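PDB 3DSQ: pyrrolysyl-tRNA synthetase, which probably charges its cognate tRNA with pyrrolysine at the expense of ATP, as a homodimeric class II aminoacyl-tRNA synthetase. Local coordinates for residues G88-V93 and I150-I155; E78-A83 and L199-I204; L180-E185 and P249-G254; E185-R190 and G233-H238; N134-W139 and F239-W244. All coordinates share one frame; numbering follows the deposited sequence.

Contact 1: G88-V93 and I150-I155; sequences GFVQVV and IRIFEI
Val90 and Gln91 pair in parallel with Ile152 and Phe153. Val90 bonds through both N, to Arg151 O at 2.9 Å, and O, from Phe153 N, the pattern of a parallel pair; Val92 N then bonds Phe153 O. A water extends the pairing, accepting from Gln91 NE2 and Ile155 N and donating to Val92 O. Among the flat groups, the extended chain of Gln91 crosses the Phe153 ring, CG over its face at 3.9 Å from the centroid, while Gln91 OE1, still near the ring, bonds His85 NE2. Phe153 CG sits between its backbone N and carbonyl carbon (chi1 78°), which swings the ring back over Gln91. Arg151 covers one face of Phe89: its CD lies 3.8 Å from the ring centroid, and the guanidinium is 11° from parallel to the ring, with NE salt-bridged to Glu179 and NH1 bonded to Gln87 O. An alanine at Phe89 would probably open a gap beside Arg151, taking away the ring face on which its CB and CD rest. Apolar contact is tight where Val90 CB meets Ile152 CD1 at 3.4 Å. A helix followed by a strand at the dimer interface is consistent with class II motif 1: helix 72-85 packs through Leu84 on Phe89 and Phe153, helix 132-142 packs on Val92, strand 171-180 continues the sheet, and the second subunit bonds the backbone of Gln91.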
# COMPACT_ATOMS: atom_id res chain seq x y z
N GLY B 88 -5.76 -10.38 18.51
CA GLY B 88 -6.97 -9.60 18.59
C GLY B 88 -6.96 -8.19 18.01
O GLY B 88 -7.97 -7.49 18.11
N PHE B 89 -5.85 -7.78 17.40
CA PHE B 89 -5.78 -6.45 16.81
C PHE B 89 -6.58 -6.36 15.52
O PHE B 89 -6.49 -7.22 14.65
CB PHE B 89 -4.33 -6.05 16.51
CG PHE B 89 -3.53 -5.70 17.72
CD1 PHE B 89 -2.94 -6.69 18.50
CD2 PHE B 89 -3.37 -4.37 18.09
CE1 PHE B 89 -2.20 -6.36 19.63
CE2 PHE B 89 -2.63 -4.02 19.22
CZ PHE B 89 -2.04 -5.02 19.99
N VAL B 90 -7.37 -5.30 15.41
CA VAL B 90 -8.19 -5.08 14.22
C VAL B 90 -7.43 -4.20 13.24
O VAL B 90 -7.07 -3.07 13.57
CB VAL B 90 -9.51 -4.37 14.58
CG1 VAL B 90 -10.23 -3.95 13.29
CG2 VAL B 90 -10.38 -5.30 15.43
N GLN B 91 -7.20 -4.71 12.04
CA GLN B 91 -6.47 -3.96 11.03
C GLN B 91 -7.39 -3.00 10.28
O GLN B 91 -8.52 -3.36 9.93
CB GLN B 91 -5.81 -4.93 10.04
CG GLN B 91 -4.85 -4.26 9.08
CD GLN B 91 -4.11 -5.24 8.21
OE1 GLN B 91 -4.44 -6.45 8.18
NE2 GLN B 91 -3.10 -4.75 7.49
N VAL B 92 -6.92 -1.78 10.05
CA VAL B 92 -7.71 -0.79 9.31
C VAL B 92 -6.89 -0.22 8.16
O VAL B 92 -5.67 -0.28 8.16
CB VAL B 92 -8.17 0.39 10.21
CG1 VAL B 92 -8.99 -0.13 11.36
CG2 VAL B 92 -6.94 1.18 10.71
N VAL B 93 -7.58 0.33 7.16
CA VAL B 93 -6.93 0.94 6.02
C VAL B 93 -7.62 2.29 5.76
O VAL B 93 -8.80 2.37 5.38
CB VAL B 93 -6.99 0.01 4.77
CG1 VAL B 93 -8.43 -0.29 4.37
CG2 VAL B 93 -6.22 0.64 3.64
N ILE B 150 -9.47 -1.10 23.11
CA ILE B 150 -9.66 -1.22 21.67
C ILE B 150 -8.29 -1.36 20.98
O ILE B 150 -7.46 -0.46 21.06
CB ILE B 150 -10.40 0.02 21.11
CG1 ILE B 150 -11.87 -0.01 21.55
CG2 ILE B 150 -10.29 0.05 19.58
CD1 ILE B 150 -12.64 1.26 21.22
N ARG B 151 -8.08 -2.49 20.32
CA ARG B 151 -6.82 -2.75 19.64
C ARG B 151 -6.94 -2.54 18.13
O ARG B 151 -7.69 -3.24 17.45
CB ARG B 151 -6.35 -4.18 19.93
CG ARG B 151 -5.94 -4.37 21.37
CD ARG B 151 -5.29 -5.72 21.64
NE ARG B 151 -4.54 -5.66 22.89
CZ ARG B 151 -3.90 -6.68 23.44
NH1 ARG B 151 -3.90 -7.88 22.85
NH2 ARG B 151 -3.24 -6.50 24.58
N ILE B 152 -6.18 -1.57 17.63
CA ILE B 152 -6.21 -1.23 16.21
C ILE B 152 -4.81 -1.00 15.62
O ILE B 152 -3.91 -0.53 16.31
CB ILE B 152 -7.05 0.06 16.02
CG1 ILE B 152 -8.52 -0.24 16.31
CG2 ILE B 152 -6.85 0.63 14.64
CD1 ILE B 152 -9.20 -1.07 15.28
N PHE B 153 -4.63 -1.35 14.35
CA PHE B 153 -3.35 -1.13 13.70
C PHE B 153 -3.52 -0.95 12.21
O PHE B 153 -4.54 -1.35 11.65
CB PHE B 153 -2.36 -2.28 13.96
CG PHE B 153 -2.61 -3.50 13.12
CD1 PHE B 153 -3.60 -4.41 13.47
CD2 PHE B 153 -1.82 -3.76 12.00
CE1 PHE B 153 -3.80 -5.57 12.72
CE2 PHE B 153 -2.01 -4.92 11.24
CZ PHE B 153 -3.00 -5.82 11.60
N GLU B 154 -2.53 -0.32 11.58
CA GLU B 154 -2.53 -0.12 10.14
C GLU B 154 -1.11 -0.24 9.62
O GLU B 154 -0.15 0.14 10.29
CB GLU B 154 -3.12 1.25 9.74
CG GLU B 154 -3.16 1.47 8.19
CD GLU B 154 -3.95 2.72 7.74
OE1 GLU B 154 -4.08 2.93 6.51
OE2 GLU B 154 -4.44 3.48 8.60
N ILE B 155 -0.97 -0.81 8.44
CA ILE B 155 0.32 -0.98 7.79
C ILE B 155 0.11 -0.22 6.49
O ILE B 155 -0.77 -0.57 5.71
CB ILE B 155 0.60 -2.45 7.44
CG1 ILE B 155 0.72 -3.29 8.71
CG2 ILE B 155 1.88 -2.53 6.60
CD1 ILE B 155 1.04 -4.78 8.46
O HOH W 1 -3.56 -1.91 7.14

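Contact 2: E78-A83 and L199-I204; sequences EKLAKA and LEAAGI
This is a small, mainly apolar contact between the flank of helix 72-85 and the C-terminal end of helix 187-201, where Leu80 and Ala83 meet Ala201. No hydrogen bond crosses it; small side chains let the backbones approach, with the CA atoms of Leu80 and Ala201 5.8 Å apart. The methyl of Ala201 points at the other helix and is shared by two partners, Ala83 CB at 3.7 Å and Leu80 CD2 at 3.9 Å. Leu80 reaches across with that one branch, which also touches Ala202 CB at 4.1 Å, while helix 257-265 covers Leu80 through Leu257. On the solvent side, the chain of Lys79 leaves anti to its backbone N (chi1 175°) and bends at the next bond, so that its CG and CE both lie against Ala201 O. The helix end beside the contact is a Schellman motif: Gly203, with positive phi, is its C-prime residue, and Ile204 N bonds Leu199 O while Gly203 N bonds Glu200 O.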
# COMPACT_ATOMS: atom_id res chain seq x y z
N GLU B 78 2.37 -9.30 5.23
CA GLU B 78 1.37 -10.30 5.55
C GLU B 78 1.71 -10.97 6.88
O GLU B 78 0.83 -11.26 7.68
CB GLU B 78 1.29 -11.36 4.44
CG GLU B 78 0.11 -12.31 4.63
CD GLU B 78 0.16 -13.51 3.71
OE1 GLU B 78 0.05 -13.33 2.48
OE2 GLU B 78 0.31 -14.64 4.21
N LYS B 79 3.00 -11.20 7.09
CA LYS B 79 3.52 -11.83 8.30
C LYS B 79 3.16 -11.06 9.56
O LYS B 79 2.72 -11.63 10.56
CB LYS B 79 5.05 -11.94 8.20
CG LYS B 79 5.76 -12.49 9.45
CD LYS B 79 5.51 -13.98 9.68
CE LYS B 79 6.22 -14.46 10.94
NZ LYS B 79 6.01 -15.91 11.22
N LEU B 80 3.35 -9.75 9.52
CA LEU B 80 3.05 -8.90 10.67
C LEU B 80 1.55 -8.80 10.92
O LEU B 80 1.11 -8.82 12.07
CB LEU B 80 3.64 -7.50 10.46
CG LEU B 80 5.16 -7.39 10.30
CD1 LEU B 80 5.55 -5.92 10.10
CD2 LEU B 80 5.86 -7.95 11.53
N ALA B 81 0.77 -8.70 9.86
CA ALA B 81 -0.68 -8.59 9.99
C ALA B 81 -1.29 -9.82 10.66
O ALA B 81 -2.06 -9.71 11.61
CB ALA B 81 -1.32 -8.37 8.62
N LYS B 82 -0.94 -11.01 10.16
CA LYS B 82 -1.46 -12.24 10.74
C LYS B 82 -1.12 -12.35 12.23
O LYS B 82 -1.97 -12.70 13.04
CB LYS B 82 -0.91 -13.46 10.00
CG LYS B 82 -1.44 -13.58 8.58
CD LYS B 82 -0.92 -14.82 7.87
CE LYS B 82 -1.56 -14.96 6.50
NZ LYS B 82 -1.07 -16.17 5.79
N ALA B 83 0.11 -12.02 12.58
CA ALA B 83 0.54 -12.09 13.97
C ALA B 83 -0.26 -11.17 14.90
O ALA B 83 -0.48 -11.50 16.06
CB ALA B 83 2.03 -11.76 14.07
N LEU B 199 8.49 -7.84 16.51
CA LEU B 199 9.86 -8.24 16.22
C LEU B 199 9.99 -9.75 16.06
O LEU B 199 10.83 -10.23 15.29
CB LEU B 199 10.78 -7.73 17.32
CG LEU B 199 10.82 -6.20 17.37
CD1 LEU B 199 11.60 -5.74 18.58
CD2 LEU B 199 11.45 -5.66 16.09
N GLU B 200 9.15 -10.51 16.75
CA GLU B 200 9.20 -11.96 16.63
C GLU B 200 8.66 -12.36 15.26
O GLU B 200 9.24 -13.21 14.57
CB GLU B 200 8.38 -12.64 17.72
CG GLU B 200 8.39 -14.16 17.61
CD GLU B 200 9.80 -14.75 17.67
OE1 GLU B 200 9.97 -15.93 17.29
OE2 GLU B 200 10.74 -14.04 18.10
N ALA B 201 7.56 -11.74 14.86
CA ALA B 201 6.98 -12.04 13.56
C ALA B 201 7.92 -11.57 12.45
O ALA B 201 7.93 -12.15 11.37
CB ALA B 201 5.62 -11.36 13.43
N ALA B 202 8.72 -10.54 12.73
CA ALA B 202 9.66 -10.00 11.75
C ALA B 202 11.00 -10.73 11.72
O ALA B 202 11.94 -10.28 11.06
CB ALA B 202 9.89 -8.52 12.01
N GLY B 203 11.11 -11.84 12.43
CA GLY B 203 12.36 -12.58 12.44
C GLY B 203 13.54 -11.83 13.01
O GLY B 203 14.67 -11.99 12.56
N ILE B 204 13.29 -10.99 14.01
CA ILE B 204 14.35 -10.25 14.66
C ILE B 204 14.34 -10.67 16.13
O ILE B 204 13.35 -10.45 16.83
CB ILE B 204 14.13 -8.73 14.50
CG1 ILE B 204 14.35 -8.35 13.03
CG2 ILE B 204 15.06 -7.95 15.42
CD1 ILE B 204 14.25 -6.87 12.73

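Contact 3: L180-E185 and P249-G254; sequences LGTPLE and PWVGLG
Pro249 O receives two backbone N-H groups from the loop after strand 171-180, a firm bond from Gly181 N at 2.8 Å and a weak one from Thr182 N at 3.4 Å. The Gly181 donor comes in nearly head-on to the carbonyl. Gly181 takes backbone angles at which a CB would jam against the carbonyl oxygen of Leu180, so the turn itself calls for glycine. Just before it, Leu180 and Trp250 form an antiparallel non-hydrogen-bonded pair, and Leu180 CD1 rests on Trp250 CB at 4.2 Å. The indole leads away from this pair, and its NE1 bonds Asp241. The Pro249 ring meets both Thr182 O, which its CB approaches to 3.0 Å, and Leu184, whose CD2 branch crosses it at CG (3.7 Å). Thr182 OG1 lies anti to its own carbonyl carbon (chi1 -53°), beside Val251 CG2 at 3.7 Å, and bonds Glu179. Here strand 171-180 ends and the chain turns out of the largely antiparallel class II core sheet: strand 250-256 runs on between strands 171-180 and 228-236, helix 187-201 packs on Val251 through Arg187, Arg190 and Leu191, and helix 132-142 meets Leu180 through Trp139.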
# COMPACT_ATOMS: atom_id res chain seq x y z
N LEU B 180 -6.23 1.28 22.84
CA LEU B 180 -6.89 2.39 23.51
C LEU B 180 -7.62 1.81 24.72
O LEU B 180 -8.44 0.91 24.58
CB LEU B 180 -7.91 3.04 22.58
CG LEU B 180 -8.84 4.09 23.19
CD1 LEU B 180 -8.08 5.38 23.47
CD2 LEU B 180 -9.98 4.35 22.23
N GLY B 181 -7.30 2.33 25.90
CA GLY B 181 -7.94 1.85 27.11
C GLY B 181 -7.00 0.99 27.94
O GLY B 181 -7.43 0.24 28.82
N THR B 182 -5.71 1.11 27.67
CA THR B 182 -4.70 0.35 28.41
C THR B 182 -4.66 0.84 29.86
O THR B 182 -4.69 2.04 30.11
CB THR B 182 -3.30 0.55 27.80
OG1 THR B 182 -3.34 0.27 26.39
CG2 THR B 182 -2.29 -0.37 28.46
N PRO B 183 -4.62 -0.09 30.83
CA PRO B 183 -4.57 0.31 32.24
C PRO B 183 -3.24 1.05 32.44
O PRO B 183 -2.20 0.52 32.07
CB PRO B 183 -4.59 -1.02 32.99
CG PRO B 183 -5.24 -1.97 32.02
CD PRO B 183 -4.65 -1.56 30.70
N LEU B 184 -3.28 2.25 33.01
CA LEU B 184 -2.06 3.03 33.22
C LEU B 184 -0.86 2.20 33.66
O LEU B 184 0.21 2.25 33.04
CB LEU B 184 -2.29 4.13 34.26
CG LEU B 184 -3.15 5.34 33.88
CD1 LEU B 184 -3.30 6.24 35.10
CD2 LEU B 184 -2.51 6.09 32.74
N GLU B 185 -1.04 1.44 34.73
CA GLU B 185 0.02 0.61 35.30
C GLU B 185 0.56 -0.47 34.37
O GLU B 185 1.61 -1.05 34.64
CB GLU B 185 -0.47 -0.04 36.59
CG GLU B 185 -1.52 -1.11 36.37
CD GLU B 185 -2.75 -0.89 37.22
OE1 GLU B 185 -2.61 -0.80 38.46
OE2 GLU B 185 -3.85 -0.80 36.65
N PRO B 249 -6.31 6.09 28.66
CA PRO B 249 -4.89 5.81 28.53
C PRO B 249 -4.72 4.99 27.26
O PRO B 249 -5.67 4.36 26.81
CB PRO B 249 -4.58 4.98 29.77
CG PRO B 249 -5.58 5.49 30.76
CD PRO B 249 -6.84 5.59 29.94
N TRP B 250 -3.53 5.01 26.67
CA TRP B 250 -3.29 4.23 25.45
C TRP B 250 -1.82 4.05 25.18
O TRP B 250 -0.97 4.71 25.78
CB TRP B 250 -3.93 4.92 24.23
CG TRP B 250 -3.42 6.32 23.97
CD1 TRP B 250 -4.02 7.49 24.35
CD2 TRP B 250 -2.20 6.69 23.31
NE1 TRP B 250 -3.26 8.57 23.95
CE2 TRP B 250 -2.13 8.11 23.31
CE3 TRP B 250 -1.16 5.97 22.71
CZ2 TRP B 250 -1.07 8.81 22.74
CZ3 TRP B 250 -0.10 6.68 22.14
CH2 TRP B 250 -0.06 8.09 22.16
N VAL B 251 -1.51 3.13 24.27
CA VAL B 251 -0.14 2.88 23.87
C VAL B 251 -0.14 2.68 22.37
O VAL B 251 -1.10 2.18 21.80
CB VAL B 251 0.47 1.63 24.55
CG1 VAL B 251 0.59 1.87 26.06
CG2 VAL B 251 -0.38 0.41 24.25
N GLY B 252 0.95 3.10 21.74
CA GLY B 252 1.06 2.95 20.31
C GLY B 252 2.52 2.78 19.96
O GLY B 252 3.39 3.43 20.54
N LEU B 253 2.80 1.90 19.01
CA LEU B 253 4.16 1.64 18.59
C LEU B 253 4.19 1.70 17.07
O LEU B 253 3.33 1.12 16.41
CB LEU B 253 4.59 0.25 19.08
CG LEU B 253 6.06 -0.16 19.03
CD1 LEU B 253 6.90 0.77 19.87
CD2 LEU B 253 6.18 -1.60 19.55
N GLY B 254 5.18 2.42 16.53
CA GLY B 254 5.30 2.52 15.09
C GLY B 254 6.62 2.02 14.54
O GLY B 254 7.68 2.32 15.09

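Contact 4: E185-R190 and G233-H238; sequences EERHQR and GAMGPH
Arg187 crosses Met235 at about a right angle, touching it at nearly every atom from CB outward. Its CB meets the Met235 methyl CE at 3.7 Å, its CG grazes Met235 CG, and its CD comes to 3.4 Å from Met235 CG while also lying against Gly236 O. A bend at the CG-CD bond (chi3 -62°) then folds the guanidinium back over the thioether. Met235 SD lies over the centre of one guanidinium face, 3.6 Å from both NE and CZ of Arg187 and farther from NH2; NE also hydrogen-bonds the backbone oxygen of Leu184. At the tip, Arg187 NH1 donates to Gly236 O at 2.9 Å. The acceptor lies close to the guanidinium plane, but the donor stands 55° out of the carbonyl plane of Gly236. Arg187 NH1 also touches CD of Pro237, which follows a cis peptide bond. With NE and NH1 both bonded and sulfur over one face, the guanidinium has little freedom to rotate. Met235 leaves the strand with CG anti to its backbone N (chi1 -169°) and ends against a second flat group, CE over the centre of one His188 ring face, 3.5 Å from the centroid, in a CH-pi contact. In this way the first turn of helix 187-201 is fastened across the end of strand 228-236, with Leu191 also on Met235, Asp219 of strand 219-225 touching His188 and Met235, and Val251 of strand 250-256 touching Arg187.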
# COMPACT_ATOMS: atom_id res chain seq x y z
N GLU B 185 -1.04 1.44 34.73
CA GLU B 185 0.02 0.61 35.30
C GLU B 185 0.56 -0.47 34.37
O GLU B 185 1.61 -1.05 34.64
CB GLU B 185 -0.47 -0.04 36.59
CG GLU B 185 -1.52 -1.11 36.37
CD GLU B 185 -2.75 -0.89 37.22
OE1 GLU B 185 -2.61 -0.80 38.46
OE2 GLU B 185 -3.85 -0.80 36.65
N GLU B 186 -0.14 -0.73 33.27
CA GLU B 186 0.32 -1.76 32.33
C GLU B 186 0.84 -1.20 31.00
O GLU B 186 1.27 -1.97 30.14
CB GLU B 186 -0.81 -2.76 32.06
CG GLU B 186 -1.33 -3.43 33.31
CD GLU B 186 -2.41 -4.46 33.03
OE1 GLU B 186 -3.07 -4.90 34.00
OE2 GLU B 186 -2.61 -4.83 31.85
N ARG B 187 0.81 0.11 30.84
CA ARG B 187 1.27 0.74 29.60
C ARG B 187 2.66 0.29 29.15
O ARG B 187 2.82 -0.20 28.03
CB ARG B 187 1.24 2.26 29.74
CG ARG B 187 -0.18 2.82 29.83
CD ARG B 187 -0.16 4.33 29.99
NE ARG B 187 0.51 4.73 31.22
CZ ARG B 187 0.73 5.99 31.58
NH1 ARG B 187 0.32 6.99 30.81
NH2 ARG B 187 1.36 6.26 32.72
N HIS B 188 3.65 0.45 30.02
CA HIS B 188 5.02 0.05 29.70
C HIS B 188 5.14 -1.42 29.29
O HIS B 188 5.95 -1.76 28.43
CB HIS B 188 5.94 0.35 30.88
CG HIS B 188 6.13 1.82 31.14
ND1 HIS B 188 6.95 2.61 30.36
CD2 HIS B 188 5.58 2.64 32.07
CE1 HIS B 188 6.90 3.86 30.80
NE2 HIS B 188 6.08 3.90 31.84
N GLN B 189 4.33 -2.29 29.89
CA GLN B 189 4.37 -3.71 29.56
C GLN B 189 3.67 -4.00 28.23
O GLN B 189 4.04 -4.93 27.51
CB GLN B 189 3.74 -4.55 30.68
CG GLN B 189 3.51 -6.03 30.33
CD GLN B 189 4.80 -6.79 30.01
OE1 GLN B 189 5.60 -7.08 30.89
NE2 GLN B 189 4.99 -7.11 28.73
N ARG B 190 2.65 -3.22 27.89
CA ARG B 190 1.95 -3.41 26.62
C ARG B 190 2.91 -3.08 25.48
O ARG B 190 3.03 -3.84 24.52
CB ARG B 190 0.73 -2.50 26.51
CG ARG B 190 -0.53 -3.09 27.08
CD ARG B 190 -0.92 -4.40 26.39
NE ARG B 190 -2.31 -4.72 26.69
CZ ARG B 190 -2.81 -4.84 27.92
NH1 ARG B 190 -2.03 -4.66 28.97
NH2 ARG B 190 -4.10 -5.10 28.09
N GLY B 233 7.61 4.06 20.27
CA GLY B 233 6.29 3.96 20.86
C GLY B 233 5.97 5.17 21.72
O GLY B 233 6.87 5.78 22.29
N ALA B 234 4.70 5.53 21.80
CA ALA B 234 4.27 6.68 22.59
C ALA B 234 3.26 6.20 23.63
O ALA B 234 2.85 5.04 23.62
CB ALA B 234 3.68 7.77 21.69
N MET B 235 2.82 7.11 24.49
CA MET B 235 1.91 6.75 25.57
C MET B 235 0.90 7.84 25.93
O MET B 235 1.22 9.03 25.89
CB MET B 235 2.79 6.44 26.79
CG MET B 235 2.13 5.79 27.97
SD MET B 235 3.40 5.54 29.25
CE MET B 235 4.24 4.09 28.60
N GLY B 236 -0.31 7.43 26.27
CA GLY B 236 -1.34 8.37 26.67
C GLY B 236 -1.76 8.12 28.12
O GLY B 236 -1.56 7.02 28.62
N PRO B 237 -2.34 9.11 28.81
CA PRO B 237 -2.66 10.47 28.35
C PRO B 237 -1.46 11.22 27.81
O PRO B 237 -0.39 11.25 28.44
CB PRO B 237 -3.24 11.13 29.60
CG PRO B 237 -3.87 9.97 30.33
CD PRO B 237 -2.80 8.92 30.20
N HIS B 238 -1.64 11.83 26.65
CA HIS B 238 -0.60 12.59 25.96
C HIS B 238 -1.07 14.03 25.80
O HIS B 238 -2.26 14.32 25.94
CB HIS B 238 -0.36 11.95 24.59
CG HIS B 238 0.76 12.56 23.81
ND1 HIS B 238 0.71 13.85 23.31
CD2 HIS B 238 1.97 12.07 23.44
CE1 HIS B 238 1.83 14.12 22.66
NE2 HIS B 238 2.61 13.05 22.73

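Contact 5: N134-W139 and F239-W244; sequences NLYTLW and FLDEKW
Residues 134-139 of helix 132-142 face residues 239-243, which coil helically without regular helical bonding, and Tyr136 and Trp244 bring the backbones nearest, with CA atoms 6.6 Å apart. The heart of the contact is an offset aromatic stack within the class II core domain. The Tyr136 ring lies over the five-membered ring of Trp244, with centroids 3.9 Å apart and planes only 5° from parallel. Each CB adds to the overlap: Tyr136 CB lies over the six-membered ring of Trp244 and Trp244 CB over the tyrosine ring, both in CH-pi contacts. The chi1 of Tyr136 (-107°) departs from a staggered value and turns the ring flat against the indole. Past the stack, Tyr136 OH donates to Asp241 OD1 at 2.9 Å, an oxygen that also accepts from Trp250 NE1, while Asp241 OD2 takes His238 N. The carboxylate stands almost perpendicular to the tyrosine ring, and Leu240 CB lies beside the hydroxyl. A phenylalanine in place of Tyr136 would probably keep the stack but leave Asp241 OD1 without the tyrosine hydroxyl as a donor, holding the loop less firmly. The backbone O of Lys105 accepts from Trp244 NE1, and its side chain makes a cation-pi contact with the indole. Thr137 OG1, bonded to Pro133 O, comes within 3.5 Å of Trp244 CZ3. A water donates to Trp244 O at 2.8 Å and, weakly, to Tyr136 O.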
# COMPACT_ATOMS: atom_id res chain seq x y z
N ASN B 134 -4.96 9.60 11.53
CA ASN B 134 -6.05 8.75 11.08
C ASN B 134 -6.49 7.74 12.13
O ASN B 134 -7.68 7.45 12.25
CB ASN B 134 -5.65 8.02 9.79
CG ASN B 134 -5.62 8.94 8.60
OD1 ASN B 134 -5.81 10.16 8.73
ND2 ASN B 134 -5.39 8.37 7.41
N LEU B 135 -5.54 7.21 12.89
CA LEU B 135 -5.86 6.24 13.93
C LEU B 135 -6.55 6.96 15.10
O LEU B 135 -7.40 6.40 15.78
CB LEU B 135 -4.59 5.51 14.40
CG LEU B 135 -3.85 4.67 13.33
CD1 LEU B 135 -2.68 3.94 13.98
CD2 LEU B 135 -4.80 3.67 12.69
N TYR B 136 -6.17 8.22 15.32
CA TYR B 136 -6.79 9.02 16.37
C TYR B 136 -8.27 9.13 16.05
O TYR B 136 -9.14 8.97 16.93
CB TYR B 136 -6.18 10.42 16.39
CG TYR B 136 -5.25 10.71 17.54
CD1 TYR B 136 -4.02 11.32 17.32
CD2 TYR B 136 -5.63 10.42 18.86
CE1 TYR B 136 -3.18 11.65 18.38
CE2 TYR B 136 -4.79 10.75 19.93
CZ TYR B 136 -3.57 11.37 19.68
OH TYR B 136 -2.75 11.73 20.73
N THR B 137 -8.56 9.40 14.78
CA THR B 137 -9.93 9.55 14.30
C THR B 137 -10.72 8.27 14.54
O THR B 137 -11.81 8.29 15.11
CB THR B 137 -9.92 9.94 12.80
OG1 THR B 137 -9.23 11.19 12.65
CG2 THR B 137 -11.34 10.10 12.27
N LEU B 138 -10.16 7.14 14.11
CA LEU B 138 -10.83 5.85 14.30
C LEU B 138 -11.04 5.55 15.78
O LEU B 138 -12.03 4.93 16.17
CB LEU B 138 -10.04 4.73 13.63
CG LEU B 138 -10.06 4.74 12.10
CD1 LEU B 138 -9.62 3.39 11.56
CD2 LEU B 138 -11.45 5.04 11.61
N TRP B 139 -10.09 5.96 16.62
CA TRP B 139 -10.24 5.75 18.06
C TRP B 139 -11.52 6.40 18.53
O TRP B 139 -12.38 5.75 19.13
CB TRP B 139 -9.08 6.37 18.83
CG TRP B 139 -7.86 5.54 18.93
CD1 TRP B 139 -7.69 4.24 18.50
CD2 TRP B 139 -6.61 5.93 19.51
NE1 TRP B 139 -6.42 3.82 18.78
CE2 TRP B 139 -5.73 4.83 19.39
CE3 TRP B 139 -6.15 7.11 20.11
CZ2 TRP B 139 -4.41 4.87 19.86
CZ3 TRP B 139 -4.85 7.15 20.57
CH2 TRP B 139 -3.99 6.04 20.44
N PHE B 239 -0.14 14.93 25.50
CA PHE B 239 -0.43 16.35 25.31
C PHE B 239 -1.42 16.61 24.18
O PHE B 239 -2.24 17.52 24.28
CB PHE B 239 0.88 17.09 25.04
CG PHE B 239 0.70 18.52 24.59
CD1 PHE B 239 -0.14 19.39 25.30
CD2 PHE B 239 1.39 19.00 23.49
CE1 PHE B 239 -0.27 20.72 24.90
CE2 PHE B 239 1.26 20.34 23.09
CZ PHE B 239 0.43 21.20 23.80
N LEU B 240 -1.34 15.82 23.12
CA LEU B 240 -2.23 15.98 21.97
C LEU B 240 -3.64 15.42 22.19
O LEU B 240 -4.57 15.81 21.49
CB LEU B 240 -1.62 15.32 20.73
CG LEU B 240 -0.25 15.81 20.25
CD1 LEU B 240 0.22 14.91 19.11
CD2 LEU B 240 -0.34 17.27 19.80
N ASP B 241 -3.79 14.51 23.15
CA ASP B 241 -5.10 13.90 23.42
C ASP B 241 -6.26 14.88 23.48
O ASP B 241 -7.41 14.53 23.16
CB ASP B 241 -5.04 13.09 24.72
CG ASP B 241 -4.29 11.78 24.58
OD1 ASP B 241 -3.69 11.55 23.51
OD2 ASP B 241 -4.30 10.99 25.54
N GLU B 242 -5.97 16.11 23.89
CA GLU B 242 -6.97 17.18 24.02
C GLU B 242 -7.61 17.57 22.68
O GLU B 242 -8.82 17.72 22.59
CB GLU B 242 -6.34 18.41 24.67
CG GLU B 242 -7.14 19.71 24.57
CD GLU B 242 -8.42 19.69 25.40
OE1 GLU B 242 -8.35 19.49 26.63
OE2 GLU B 242 -9.51 19.89 24.81
N LYS B 243 -6.78 17.74 21.66
CA LYS B 243 -7.29 18.14 20.35
C LYS B 243 -8.04 17.05 19.60
O LYS B 243 -8.86 17.34 18.72
CB LYS B 243 -6.13 18.66 19.49
CG LYS B 243 -5.49 19.92 20.05
CD LYS B 243 -4.34 20.41 19.18
CE LYS B 243 -3.71 21.66 19.76
NZ LYS B 243 -2.62 22.19 18.89
N TRP B 244 -7.79 15.79 19.94
CA TRP B 244 -8.47 14.68 19.28
C TRP B 244 -9.62 14.11 20.09
O TRP B 244 -10.19 13.08 19.73
CB TRP B 244 -7.47 13.56 18.94
CG TRP B 244 -6.47 13.97 17.91
CD1 TRP B 244 -5.20 14.44 18.13
CD2 TRP B 244 -6.67 14.02 16.49
NE1 TRP B 244 -4.61 14.79 16.94
CE2 TRP B 244 -5.49 14.54 15.92
CE3 TRP B 244 -7.74 13.68 15.65
CZ2 TRP B 244 -5.35 14.73 14.54
CZ3 TRP B 244 -7.60 13.87 14.28
CH2 TRP B 244 -6.41 14.38 13.74
O HOH W 2 -10.07 11.76 17.29

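Contacts 1, 3 and 4 all reach the seven-stranded sheet of the class II core. Contacts 3 and 4 adjoin, centres about 4 Å apart, share Glu185 and use neighbouring strands (Trp250 O to Gly236 N 2.8 Å). Contact 1 joins contact 3 where Ile150 N lies 2.7 Å from Leu180 O, a probable hydrogen bond, and Glu179 ties Arg151, Thr182 and Arg190 together. Contact 5 meets contact 3 where Trp250 CD2 lies 3.4 Å from Trp139 CH2, and contact 1 through Val92 on Leu135 and Leu138. Contact 2 touches contact 1 through Ala81 but lies about 27 Å from contact 5, centre to centre. The bound sodium ion is held by Ser163, Gln164 and Gln167, which belong to none of these segments.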